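Local coordinates for RNA-binding protein HI_1333 (Haemophilus influenzae, PDB 1JO0) that probably binds RNA through a small alpha/beta CRM domain, at residues Ala35-Glu38 with Asn39-His43; Gln60-Ile63 with Asn64-Arg68; Val75-Gly79 with His80-Leu84. All blocks are in the same frame, centred on the assembly; numbering follows the deposited sequence. Where two conformers were deposited one is given.

Interaction 1 of 3, residues Ala35-Glu38 with Asn39-His43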
loop_
_atom_site.group_PDB
_atom_site.type_symbol
_atom_site.label_atom_id
_atom_site.label_comp_id
_atom_site.label_asym_id
_atom_site.label_seq_id
_atom_site.Cartn_x
_atom_site.Cartn_y
_atom_site.Cartn_z
ATOM N N ALA A 35 -4.056 -1.489 11.763
ATOM C CA ALA A 35 -4.437 -2.907 11.788
ATOM C C ALA A 35 -5.132 -3.323 10.513
ATOM O O ALA A 35 -4.949 -4.458 10.055
ATOM C CB ALA A 35 -5.284 -3.150 13.039
ATOM N N GLU A 36 -5.928 -2.472 9.923
ATOM C CA GLU A 36 -6.624 -2.784 8.675
ATOM C C GLU A 36 -5.571 -2.934 7.577
ATOM O O GLU A 36 -5.696 -3.839 6.770
ATOM C CB GLU A 36 -7.629 -1.727 8.282
ATOM C CG GLU A 36 -8.925 -1.588 9.109
ATOM C CD GLU A 36 -9.694 -0.403 8.541
ATOM O OE1 GLU A 36 -9.903 0.618 9.219
ATOM O OE2 GLU A 36 -10.088 -0.506 7.353
ATOM N N ILE A 37 -4.556 -2.081 7.568
ATOM C CA ILE A 37 -3.511 -2.178 6.536
ATOM C C ILE A 37 -2.730 -3.454 6.743
ATOM O O ILE A 37 -2.448 -4.177 5.762
ATOM C CB ILE A 37 -2.629 -0.923 6.537
ATOM C CG1 ILE A 37 -3.455 0.307 6.104
ATOM C CG2 ILE A 37 -1.442 -1.091 5.631
ATOM C CD1 ILE A 37 -2.738 1.632 6.326
ATOM N N GLU A 38 -2.362 -3.789 7.948
ATOM C CA GLU A 38 -1.668 -5.062 8.183
ATOM C C GLU A 38 -2.476 -6.267 7.720
ATOM O O GLU A 38 -1.961 -7.158 7.090
ATOM C CB GLU A 38 -1.425 -5.253 9.674
ATOM C CG GLU A 38 -0.170 -4.628 10.135
ATOM C CD GLU A 38 1.105 -5.326 9.644
ATOM O OE1 GLU A 38 2.096 -4.603 9.514
ATOM O OE2 GLU A 38 1.152 -6.546 9.406
ATOM N N ASN A 39 -3.761 -6.268 8.054
ATOM C CA ASN A 39 -4.658 -7.338 7.691
ATOM C C ASN A 39 -4.681 -7.478 6.181
ATOM O O ASN A 39 -4.640 -8.551 5.595
ATOM C CB ASN A 39 -6.037 -7.072 8.267
ATOM C CG ASN A 39 -7.009 -8.184 7.921
ATOM O OD1 ASN A 39 -6.817 -9.355 8.255
ATOM N ND2 ASN A 39 -8.084 -7.810 7.254
ATOM N N ALA A 40 -4.829 -6.354 5.495
ATOM C CA ALA A 40 -4.923 -6.322 4.046
ATOM C C ALA A 40 -3.642 -6.801 3.378
ATOM O O ALA A 40 -3.644 -7.584 2.436
ATOM C CB ALA A 40 -5.296 -4.906 3.616
ATOM N N LEU A 41 -2.483 -6.368 3.863
ATOM C CA LEU A 41 -1.215 -6.866 3.393
ATOM C C LEU A 41 -1.111 -8.367 3.565
ATOM O O LEU A 41 -0.664 -9.089 2.672
ATOM C CB LEU A 41 -0.031 -6.201 4.068
ATOM C CG LEU A 41 0.228 -4.738 3.711
ATOM C CD1 LEU A 41 1.263 -4.146 4.680
ATOM C CD2 LEU A 41 0.685 -4.542 2.283
ATOM N N ASN A 42 -1.504 -8.866 4.721
ATOM C CA ASN A 42 -1.436 -10.283 5.015
ATOM C C ASN A 42 -2.251 -11.118 4.041
ATOM O O ASN A 42 -1.735 -12.126 3.547
ATOM C CB ASN A 42 -1.914 -10.573 6.430
ATOM C CG ASN A 42 -0.809 -10.264 7.427
ATOM O OD1 ASN A 42 0.364 -10.161 7.062
ATOM N ND2 ASN A 42 -1.325 -10.139 8.631
ATOM N N HIS A 43 -3.507 -10.690 3.803
ATOM C CA HIS A 43 -4.348 -11.495 2.922
ATOM C C HIS A 43 -4.045 -11.265 1.452
ATOM O O HIS A 43 -4.117 -12.205 0.660
ATOM C CB HIS A 43 -5.830 -11.216 3.171
ATOM C CG HIS A 43 -6.248 -11.766 4.512
ATOM N ND1 HIS A 43 -6.294 -13.100 4.749
ATOM C CD2 HIS A 43 -6.537 -11.141 5.670
ATOM C CE1 HIS A 43 -6.657 -13.309 5.997
ATOM N NE2 HIS A 43 -6.814 -12.127 6.590
HETATM O O HOH W 1 -8.197 -4.919 6.073
HETATM O O HOH W 2 0.036 -8.929 10.285
#

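Interaction 2 of 3, residues Gln60-Ile63 with Asn64-Arg68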
loop_
_atom_site.group_PDB
_atom_site.type_symbol
_atom_site.label_atom_id
_atom_site.label_comp_id
_atom_site.label_asym_id
_atom_site.label_seq_id
_atom_site.Cartn_x
_atom_site.Cartn_y
_atom_site.Cartn_z
ATOM N N GLN A 60 2.563 12.628 2.737
ATOM C CA GLN A 60 3.891 12.092 2.918
ATOM C C GLN A 60 4.090 11.554 4.327
ATOM O O GLN A 60 4.725 10.514 4.517
ATOM C CB GLN A 60 4.969 13.157 2.594
ATOM C CG GLN A 60 6.344 12.537 2.470
ATOM C CD GLN A 60 6.406 11.599 1.273
ATOM O OE1 GLN A 60 6.178 12.032 0.148
ATOM N NE2 GLN A 60 6.719 10.325 1.513
ATOM N N LEU A 61 3.588 12.256 5.348
ATOM C CA LEU A 61 3.633 11.755 6.729
ATOM C C LEU A 61 3.006 10.364 6.825
ATOM O O LEU A 61 3.578 9.470 7.423
ATOM C CB LEU A 61 2.898 12.741 7.638
ATOM C CG LEU A 61 3.393 14.064 8.063
ATOM C CD1 LEU A 61 2.361 14.815 8.903
ATOM C CD2 LEU A 61 4.659 13.979 8.934
ATOM N N ILE A 62 1.820 10.252 6.240
ATOM C CA ILE A 62 1.101 8.980 6.235
ATOM C C ILE A 62 1.886 7.906 5.527
ATOM O O ILE A 62 2.009 6.804 6.087
ATOM C CB ILE A 62 -0.299 9.167 5.621
ATOM C CG1 ILE A 62 -1.200 10.014 6.516
ATOM C CG2 ILE A 62 -0.929 7.827 5.306
ATOM C CD1 ILE A 62 -2.425 10.620 5.881
ATOM N N ILE A 63 2.397 8.143 4.333
ATOM C CA ILE A 63 3.170 7.167 3.599
ATOM C C ILE A 63 4.340 6.702 4.445
ATOM O O ILE A 63 4.647 5.500 4.578
ATOM C CB ILE A 63 3.708 7.744 2.258
ATOM C CG1 ILE A 63 2.618 7.974 1.240
ATOM C CG2 ILE A 63 4.836 6.870 1.701
ATOM C CD1 ILE A 63 2.940 8.767 0.006
ATOM N N ASN A 64 5.068 7.669 4.985
ATOM C CA ASN A 64 6.274 7.318 5.724
ATOM C C ASN A 64 5.960 6.435 6.916
ATOM O O ASN A 64 6.714 5.498 7.213
ATOM C CB ASN A 64 6.995 8.593 6.167
ATOM C CG ASN A 64 7.632 9.346 5.019
ATOM O OD1 ASN A 64 7.642 8.868 3.901
ATOM N ND2 ASN A 64 8.160 10.540 5.311
ATOM N N ALA A 65 4.871 6.748 7.606
ATOM C CA ALA A 65 4.506 5.969 8.780
ATOM C C ALA A 65 4.090 4.545 8.390
ATOM O O ALA A 65 4.421 3.569 9.057
ATOM C CB ALA A 65 3.377 6.627 9.535
ATOM N N ILE A 66 3.299 4.425 7.334
ATOM C CA ILE A 66 2.837 3.111 6.864
ATOM C C ILE A 66 4.067 2.275 6.519
ATOM O O ILE A 66 4.188 1.123 6.911
ATOM C CB ILE A 66 1.843 3.195 5.696
ATOM C CG1 ILE A 66 0.537 3.892 6.091
ATOM C CG2 ILE A 66 1.617 1.821 5.073
ATOM C CD1 ILE A 66 -0.383 4.245 4.982
ATOM N N VAL A 67 4.996 2.809 5.723
ATOM C CA VAL A 67 6.154 2.021 5.318
ATOM C C VAL A 67 6.966 1.659 6.537
ATOM O O VAL A 67 7.467 0.538 6.665
ATOM C CB VAL A 67 6.966 2.822 4.282
ATOM C CG1 VAL A 67 8.320 2.214 4.066
ATOM C CG2 VAL A 67 6.161 2.905 2.967
ATOM N N ARG A 68 7.171 2.561 7.488
ATOM C CA ARG A 68 7.961 2.257 8.668
ATOM C C ARG A 68 7.353 1.116 9.456
ATOM O O ARG A 68 8.031 0.207 9.875
ATOM C CB ARG A 68 8.030 3.482 9.587
ATOM C CG ARG A 68 8.921 3.256 10.800
ATOM C CD ARG A 68 9.100 4.515 11.632
ATOM N NE ARG A 68 9.779 4.229 12.897
ATOM C CZ ARG A 68 9.292 4.239 14.116
ATOM N NH1 ARG A 68 8.033 4.538 14.395
ATOM N NH2 ARG A 68 10.099 3.945 15.128
#

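Interaction 3 of 3, residues Val75-Gly79 with His80-Leu84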
loop_
_atom_site.group_PDB
_atom_site.type_symbol
_atom_site.label_atom_id
_atom_site.label_comp_id
_atom_site.label_asym_id
_atom_site.label_seq_id
_atom_site.Cartn_x
_atom_site.Cartn_y
_atom_site.Cartn_z
ATOM N N VAL A 75 4.565 1.000 -4.223
ATOM C CA VAL A 75 4.492 0.706 -5.626
ATOM C C VAL A 75 4.162 1.951 -6.446
ATOM O O VAL A 75 4.792 2.127 -7.485
ATOM C CB VAL A 75 3.483 -0.415 -5.883
ATOM C CG1 VAL A 75 3.246 -0.649 -7.368
ATOM C CG2 VAL A 75 3.924 -1.706 -5.153
ATOM N N GLN A 76 3.227 2.770 -5.999
ATOM C CA GLN A 76 2.733 3.914 -6.730
ATOM C C GLN A 76 2.028 4.827 -5.728
ATOM O O GLN A 76 1.319 4.351 -4.874
ATOM C CB GLN A 76 1.747 3.508 -7.815
ATOM C CG GLN A 76 1.185 4.593 -8.692
ATOM C CD GLN A 76 0.248 4.055 -9.766
ATOM O OE1 GLN A 76 -0.451 3.048 -9.589
ATOM N NE2 GLN A 76 0.258 4.704 -10.907
ATOM N N THR A 77 2.249 6.100 -5.876
ATOM C CA THR A 77 1.482 7.125 -5.250
ATOM C C THR A 77 0.871 7.990 -6.363
ATOM O O THR A 77 1.651 8.529 -7.123
ATOM C CB THR A 77 2.394 8.122 -4.505
ATOM O OG1 THR A 77 3.219 7.403 -3.600
ATOM C CG2 THR A 77 1.507 9.136 -3.797
ATOM N N ILE A 78 -0.420 8.045 -6.505
ATOM C CA ILE A 78 -1.013 8.880 -7.538
ATOM C C ILE A 78 -2.291 9.420 -6.932
ATOM O O ILE A 78 -3.172 8.654 -6.538
ATOM C CB ILE A 78 -1.332 8.111 -8.834
ATOM C CG1 ILE A 78 -2.254 6.936 -8.542
ATOM C CG2 ILE A 78 -0.039 7.740 -9.523
ATOM C CD1 ILE A 78 -2.484 5.884 -9.586
ATOM N N GLY A 79 -2.293 10.743 -6.840
ATOM C CA GLY A 79 -3.480 11.365 -6.299
ATOM C C GLY A 79 -3.654 10.866 -4.880
ATOM O O GLY A 79 -2.762 10.943 -4.052
ATOM N N HIS A 80 -4.855 10.337 -4.648
ATOM C CA HIS A 80 -5.249 9.998 -3.312
ATOM C C HIS A 80 -5.075 8.514 -3.027
ATOM O O HIS A 80 -5.531 8.060 -1.969
ATOM C CB HIS A 80 -6.707 10.447 -3.075
ATOM C CG HIS A 80 -7.703 9.796 -3.972
ATOM N ND1 HIS A 80 -7.544 9.702 -5.341
ATOM C CD2 HIS A 80 -8.879 9.194 -3.710
ATOM C CE1 HIS A 80 -8.584 9.079 -5.881
ATOM N NE2 HIS A 80 -9.414 8.756 -4.903
ATOM N N ILE A 81 -4.393 7.778 -3.886
ATOM C CA ILE A 81 -4.262 6.339 -3.738
ATOM C C ILE A 81 -2.790 6.004 -3.520
ATOM O O ILE A 81 -1.887 6.449 -4.250
ATOM C CB ILE A 81 -4.740 5.574 -4.987
ATOM C CG1 ILE A 81 -6.212 5.830 -5.300
ATOM C CG2 ILE A 81 -4.440 4.089 -4.925
ATOM C CD1 ILE A 81 -7.136 5.229 -4.271
ATOM N N LEU A 82 -2.561 5.206 -2.516
ATOM C CA LEU A 82 -1.276 4.589 -2.247
ATOM C C LEU A 82 -1.330 3.104 -2.582
ATOM O O LEU A 82 -2.141 2.398 -2.001
ATOM C CB LEU A 82 -0.918 4.662 -0.770
ATOM C CG LEU A 82 -0.968 6.014 -0.049
ATOM C CD1 LEU A 82 -0.507 5.821 1.385
ATOM C CD2 LEU A 82 -0.161 7.034 -0.813
ATOM N N VAL A 83 -0.452 2.638 -3.446
ATOM C CA VAL A 83 -0.375 1.226 -3.774
ATOM C C VAL A 83 0.851 0.654 -3.056
ATOM O O VAL A 83 1.962 1.212 -3.189
ATOM C CB VAL A 83 -0.245 1.020 -5.285
ATOM C CG1 VAL A 83 -0.237 -0.484 -5.572
ATOM C CG2 VAL A 83 -1.363 1.724 -6.083
ATOM N N LEU A 84 0.653 -0.395 -2.288
ATOM C CA LEU A 84 1.670 -0.966 -1.412
ATOM C C LEU A 84 1.785 -2.473 -1.643
ATOM O O LEU A 84 0.773 -3.098 -2.007
ATOM C CB LEU A 84 1.348 -0.714 0.039
ATOM C CG LEU A 84 1.198 0.722 0.498
ATOM C CD1 LEU A 84 0.447 0.798 1.811
ATOM C CD2 LEU A 84 2.567 1.325 0.639
#

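Interaction 1 of 3, residues Ala35-Glu38 with Asn39-His43
Ile37 and Leu41 stand one turn apart on helix 31-44, their side chains side by side and pointing the same way; the branches that come closest are Ile37 CG2 and Leu41 CD1, at 4.2 Å. Leu41 turns CG opposite its own carbonyl carbon (chi1 -70°), which lays that carbon back along the turn, 3.4 Å from Ile37 O. The same oxygen accepts the backbone N-H of Leu41, with N and O 2.9 Å apart, so the oxygen that takes this N-H also lies against the base of the leucine side chain. Both residues reach beyond the helix to Ile47, and Ile37 also meets Val22.

The outward side behaves differently. Asn39 swings CG opposite its backbone N (chi1 -179°), and its ND2 donates to a water at 3.1 Å. That water in turn donates to Glu36 O at 2.8 Å, an oxygen that already accepts Ala40 N at 3.0 Å, so two donors grip it. Glu38 has a bent chain; its OE2 makes a salt bridge with Arg86 and also accepts a hydrogen bond from a second water, 2.8 Å away.

An amphipathic helix of this sort, apolar toward the sheet and hydrated outside, is the connecting element of a beta-alpha-beta crossover, here between the parallel strands 22-24 and 46-51.

Interaction 2 of 3, residues Gln60-Ile63 with Asn64-Arg68
Gln60 and Asn64 meet through their amides, one turn apart on the outer side of helix 56-70. The two flat groups are turned 43° against each other, and Gln60 NE2 donates to Asn64 OD1 at 2.9 Å. The bond is asymmetric in its geometry: the acceptor lies close to the amide plane of Gln60, whereas the donor sits above the carbonyl plane of Asn64, 41° out of it. Gln60 can make this reach because CG departs opposite the backbone N (chi1 -167°) and the chain then bends at its second torsion, bringing the amide round toward the next turn. Asn64 OD1 also bonds to a glycerol molecule, probably from the crystallisation liquor, so this oxygen has two partners. Asn64 CG itself lies 3.2 Å from Gln60 O, the carbonyl that receives the backbone N of Asn64 at 2.9 Å.

The apolar pairs have another relation. Ile62 and Ile66 lie alongside each other and point the same way, with Ile62 CG2 3.6 Å from Ile66 CD1. Ile63 and Val67 touch more loosely, CG2 of Ile63 to CG2 of Val67 at 4.4 Å.

Ile63 rests on Gln74 and Thr77 of strand 73-78 and on Leu82 of strand 81-85, while Ile66 covers Leu82 and Leu84; the helix thus packs against the hairpin, on the face that carries Thr77, Leu82 and Leu84, with Leu29 of a loop beside Ala65 and Ile66.

Interaction 3 of 3, residues Val75-Gly79 with His80-Leu84
Gly79 C lies at the edge of the His80 imidazole, near its plane, and Ile81 CG1 lies over the rim of one face, 4.0 Å above the plane. The ring stands where it does because His80 CG sits between the backbone N and the carbonyl carbon (chi1 61°). Its NE2 is hydrogen-bonded to Lys50 NZ of the neighbouring strand, and a glycerol, probably from the crystallisation liquor, is bound close by. The other flat group, the Gln76 amide, is carried on an extended chain across Val83, with Gln76 OE1 3.9 Å from Val83 CG2.

Gly79 and His80 are the two central residues of a type II' turn that joins strands 73-78 and 81-85 into a tight beta hairpin; the positive phi of Gly79 (62°) is one that glycine adopts readily. Ile78 and Ile81 close the turn by a pair of bonds, Ile81 N to Ile78 O at 3.0 Å and Ile78 N to Ile81 O at 3.1 Å. Val83 N continues this regular pairing by donating to Gln76 O, 2.8 Å apart.

Beyond that bond comes a classic beta bulge. Val75 and Gln76 both face Val83, whose O accepts Val75 N at 2.8 Å and, weakly, Gln76 N at 3.5 Å. Here the side chains of Val75 and Val83 cross at a slant, Val75 CB meeting Val83 CG1 at 3.7 Å, and helix 5-15 covers this side through Leu11 and Ala15.

In the fold
Interactions 1 and 2 are each local to one helix, 31-44 and 56-70, and interaction 3 supplies the hairpin, edge strand 73-78 and inner strand 81-85, on which helix 56-70 rests. The centres of 1 and 2 are about 15 Å apart, yet the helices meet where Ile37 CD1 and Ile66 CD1 touch at 3.8 Å. Interactions 2 and 3, with centres about 12 Å apart, join more broadly: Ile66 CG2 packs on Leu84 CD1 at 3.6 Å, and Ile63 CD1 approaches Thr77 OG1 at 3.9 Å. Ile66 therefore links helix 31-44 to the hairpin, although interactions 1 and 3 do not touch directly. The side chains of Asn64 and His80 each have a glycerol about 3 Å away, probably from the crystallisation liquor.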